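Decapping and exoribonuclease protein 1 (Kluyveromyces lactis, PDB 4GPS) removes NAD caps from the 5' ends of RNAs and degrades RNA as a 5'-3' exoribonuclease, using a divalent metal cation. Local coordinates at residues L157-E168 with Q205-S213. Numbering follows the deposited sequence.
Sequences LVILKEAYQRYE and QPDKNILIS
L157, L160 and Y164 of helix 157-167 face strand 210-213 and the turn before it, with K161 at the margin. The helix and strand axes run nearly antiparallel, at 163°, and approach to 10.7 Å; L157 lies level with S213 and K161 with L211. A type I turn from Q205 to K208, closed by K208 N to Q205 O, joins strand 198-204 to strand 210-213 as a beta hairpin and reaches the C-terminal end of the helical segment, at Y164 and E168.

L211 carries the apolar half. Its CD1 meets L160 CD2 at 3.7 Å, the two leucines lying alongside each other and pointing opposite ways. The extended K161 chain passes roughly perpendicular to L211 and puts CE, a methylene, 3.8 Å from L211 CD2. One turn earlier, both methyls of L157 rest against S213 CB.

Polar contact begins at Y164. With CG anti to the backbone N (chi1 -176°), its ring extends to the turn, where OH donates to D207 OD2; the modelled 2.4 Å is doubtful as a length and shows nothing about strength. OD2 lies at the ring edge, in its plane, and the carboxylate is turned 67° from the ring. D207 OD1 accepts from N209 N at 3.1 Å, an Asx turn that ties the carboxylate to its own loop. E168 CB lies over one ring face, toward its rim.

Strand 210-213 also pairs with strand 176-181 in the PD-(D/E)XK nuclease fold of the DXO family, and L160 and Y164 touch strand 273-285. The contact thus grades from leucine packing to a tyrosine-carboxylate bond, where E168 OE1, 3.9 Å from D207 OD2, may raise the cost of negative charge on D207, which the tyrosine donor would probably ease in part.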
# COMPACT_ATOMS: atom_id res chain seq x y z
N LEU A 157 4.87 -10.27 -10.07
CA LEU A 157 3.86 -10.23 -11.11
C LEU A 157 3.33 -11.66 -11.42
O LEU A 157 2.18 -11.85 -11.78
CB LEU A 157 4.44 -9.57 -12.35
CG LEU A 157 3.41 -9.13 -13.38
CD1 LEU A 157 2.46 -8.11 -12.74
CD2 LEU A 157 4.14 -8.53 -14.56
N VAL A 158 4.17 -12.68 -11.25
CA VAL A 158 3.75 -14.06 -11.52
C VAL A 158 2.61 -14.51 -10.60
O VAL A 158 1.70 -15.20 -11.04
CB VAL A 158 4.95 -15.06 -11.38
CG1 VAL A 158 4.45 -16.51 -11.33
CG2 VAL A 158 5.88 -14.87 -12.56
N ILE A 159 2.68 -14.15 -9.32
CA ILE A 159 1.64 -14.52 -8.37
C ILE A 159 0.32 -13.77 -8.62
O ILE A 159 -0.75 -14.34 -8.47
CB ILE A 159 2.13 -14.28 -6.94
CG1 ILE A 159 3.26 -15.27 -6.62
CG2 ILE A 159 0.97 -14.42 -5.96
CD1 ILE A 159 3.97 -14.98 -5.32
N LEU A 160 0.41 -12.49 -9.00
CA LEU A 160 -0.76 -11.67 -9.29
C LEU A 160 -1.53 -12.32 -10.41
O LEU A 160 -2.75 -12.40 -10.36
CB LEU A 160 -0.33 -10.27 -9.75
CG LEU A 160 -1.47 -9.25 -9.88
CD1 LEU A 160 -2.10 -9.07 -8.51
CD2 LEU A 160 -0.95 -7.91 -10.40
N LYS A 161 -0.80 -12.80 -11.43
CA LYS A 161 -1.46 -13.43 -12.55
C LYS A 161 -2.10 -14.78 -12.19
O LYS A 161 -3.07 -15.18 -12.82
CB LYS A 161 -0.50 -13.57 -13.73
CG LYS A 161 -0.08 -12.24 -14.34
CD LYS A 161 0.94 -12.49 -15.42
CE LYS A 161 1.31 -11.23 -16.18
NZ LYS A 161 2.39 -11.47 -17.22
N GLU A 162 -1.57 -15.49 -11.21
CA GLU A 162 -2.22 -16.74 -10.80
C GLU A 162 -3.47 -16.35 -9.99
O GLU A 162 -4.51 -16.97 -10.10
CB GLU A 162 -1.30 -17.57 -9.92
CG GLU A 162 -0.01 -18.00 -10.59
CD GLU A 162 -0.22 -19.08 -11.63
OE1 GLU A 162 -1.02 -20.02 -11.38
OE2 GLU A 162 0.43 -18.98 -12.69
N ALA A 163 -3.34 -15.32 -9.15
CA ALA A 163 -4.45 -14.86 -8.36
C ALA A 163 -5.58 -14.38 -9.30
O ALA A 163 -6.74 -14.63 -9.02
CB ALA A 163 -4.01 -13.74 -7.43
N TYR A 164 -5.23 -13.73 -10.41
CA TYR A 164 -6.24 -13.25 -11.35
C TYR A 164 -6.95 -14.43 -11.99
O TYR A 164 -8.17 -14.44 -12.12
CB TYR A 164 -5.62 -12.43 -12.47
CG TYR A 164 -6.64 -11.84 -13.42
CD1 TYR A 164 -7.35 -10.68 -13.07
CD2 TYR A 164 -6.90 -12.43 -14.66
CE1 TYR A 164 -8.28 -10.14 -13.92
CE2 TYR A 164 -7.86 -11.89 -15.52
CZ TYR A 164 -8.54 -10.74 -15.13
OH TYR A 164 -9.47 -10.20 -15.96
N GLN A 165 -6.18 -15.41 -12.42
CA GLN A 165 -6.76 -16.59 -13.04
C GLN A 165 -7.72 -17.30 -12.08
O GLN A 165 -8.75 -17.80 -12.50
CB GLN A 165 -5.63 -17.51 -13.48
CG GLN A 165 -5.99 -18.96 -13.70
CD GLN A 165 -4.83 -19.74 -14.32
OE1 GLN A 165 -4.41 -19.44 -15.45
NE2 GLN A 165 -4.29 -20.74 -13.60
N ARG A 166 -7.39 -17.34 -10.79
CA ARG A 166 -8.22 -18.01 -9.81
C ARG A 166 -9.49 -17.27 -9.47
O ARG A 166 -10.45 -17.88 -9.01
CB ARG A 166 -7.50 -18.19 -8.49
CG ARG A 166 -6.63 -19.35 -8.33
CD ARG A 166 -6.09 -19.26 -6.91
NE ARG A 166 -6.66 -20.25 -6.00
CZ ARG A 166 -6.20 -21.49 -5.88
NH1 ARG A 166 -5.17 -21.91 -6.61
NH2 ARG A 166 -6.79 -22.31 -5.02
N TYR A 167 -9.47 -15.96 -9.64
CA TYR A 167 -10.61 -15.13 -9.28
C TYR A 167 -11.38 -14.54 -10.45
O TYR A 167 -12.41 -13.92 -10.27
CB TYR A 167 -10.12 -13.97 -8.41
CG TYR A 167 -11.21 -13.24 -7.67
CD1 TYR A 167 -11.80 -13.80 -6.54
CD2 TYR A 167 -11.69 -12.00 -8.12
CE1 TYR A 167 -12.84 -13.15 -5.86
CE2 TYR A 167 -12.73 -11.33 -7.44
CZ TYR A 167 -13.29 -11.92 -6.31
OH TYR A 167 -14.30 -11.28 -5.62
N GLU A 168 -10.90 -14.74 -11.66
CA GLU A 168 -11.53 -14.12 -12.81
C GLU A 168 -13.01 -14.39 -13.00
O GLU A 168 -13.77 -13.50 -13.35
CB GLU A 168 -10.75 -14.49 -14.07
CG GLU A 168 -11.52 -15.24 -15.09
CD GLU A 168 -10.65 -15.44 -16.27
OE1 GLU A 168 -10.41 -14.44 -16.99
OE2 GLU A 168 -10.19 -16.59 -16.46
N GLN A 205 -6.16 -5.83 -21.11
CA GLN A 205 -6.25 -7.23 -21.54
C GLN A 205 -7.43 -7.45 -22.49
O GLN A 205 -8.33 -6.62 -22.59
CB GLN A 205 -6.38 -8.15 -20.32
CG GLN A 205 -5.42 -7.80 -19.19
CD GLN A 205 -5.59 -8.70 -17.96
OE1 GLN A 205 -6.72 -9.09 -17.60
NE2 GLN A 205 -4.46 -9.02 -17.31
N PRO A 206 -7.44 -8.58 -23.20
CA PRO A 206 -8.56 -8.83 -24.12
C PRO A 206 -9.91 -8.89 -23.43
O PRO A 206 -10.94 -8.65 -24.08
CB PRO A 206 -8.17 -10.13 -24.82
CG PRO A 206 -7.08 -10.72 -23.96
CD PRO A 206 -6.33 -9.52 -23.43
N ASP A 207 -9.93 -9.20 -22.13
CA ASP A 207 -11.21 -9.23 -21.42
C ASP A 207 -11.62 -7.81 -20.95
O ASP A 207 -12.64 -7.60 -20.29
CB ASP A 207 -11.19 -10.23 -20.26
CG ASP A 207 -10.20 -9.88 -19.14
OD1 ASP A 207 -9.45 -8.86 -19.18
OD2 ASP A 207 -10.18 -10.69 -18.19
N LYS A 208 -10.78 -6.84 -21.28
CA LYS A 208 -11.03 -5.43 -20.97
C LYS A 208 -10.70 -4.98 -19.55
O LYS A 208 -10.91 -3.82 -19.20
CB LYS A 208 -12.46 -5.07 -21.36
CG LYS A 208 -12.68 -5.17 -22.89
CD LYS A 208 -11.75 -4.21 -23.63
CE LYS A 208 -11.66 -4.51 -25.12
NZ LYS A 208 -10.88 -5.77 -25.37
N ASN A 209 -10.19 -5.90 -18.73
CA ASN A 209 -9.77 -5.52 -17.40
C ASN A 209 -8.33 -5.01 -17.62
O ASN A 209 -7.73 -5.30 -18.64
CB ASN A 209 -9.84 -6.73 -16.46
CG ASN A 209 -11.26 -7.01 -16.04
OD1 ASN A 209 -11.68 -8.17 -15.89
ND2 ASN A 209 -12.02 -5.94 -15.86
N ILE A 210 -7.81 -4.23 -16.69
CA ILE A 210 -6.48 -3.64 -16.84
C ILE A 210 -5.44 -4.11 -15.82
O ILE A 210 -5.65 -4.07 -14.61
CB ILE A 210 -6.59 -2.10 -16.76
CG1 ILE A 210 -7.51 -1.59 -17.87
CG2 ILE A 210 -5.21 -1.46 -16.89
CD1 ILE A 210 -7.99 -0.17 -17.71
N LEU A 211 -4.30 -4.55 -16.34
CA LEU A 211 -3.22 -5.02 -15.49
C LEU A 211 -2.18 -3.94 -15.36
O LEU A 211 -1.68 -3.44 -16.35
CB LEU A 211 -2.57 -6.26 -16.12
CG LEU A 211 -1.35 -6.81 -15.39
CD1 LEU A 211 -1.74 -7.23 -13.99
CD2 LEU A 211 -0.80 -8.01 -16.15
N ILE A 212 -1.85 -3.57 -14.12
CA ILE A 212 -0.83 -2.55 -13.87
C ILE A 212 0.49 -3.26 -13.54
O ILE A 212 0.48 -4.27 -12.83
CB ILE A 212 -1.20 -1.66 -12.66
CG1 ILE A 212 -2.54 -0.98 -12.91
CG2 ILE A 212 -0.11 -0.63 -12.41
CD1 ILE A 212 -2.94 0.00 -11.83
N SER A 213 1.60 -2.73 -14.05
CA SER A 213 2.94 -3.27 -13.77
C SER A 213 4.01 -2.19 -14.01
O SER A 213 3.67 -1.05 -14.29
CB SER A 213 3.22 -4.51 -14.63
OG SER A 213 3.15 -4.21 -16.01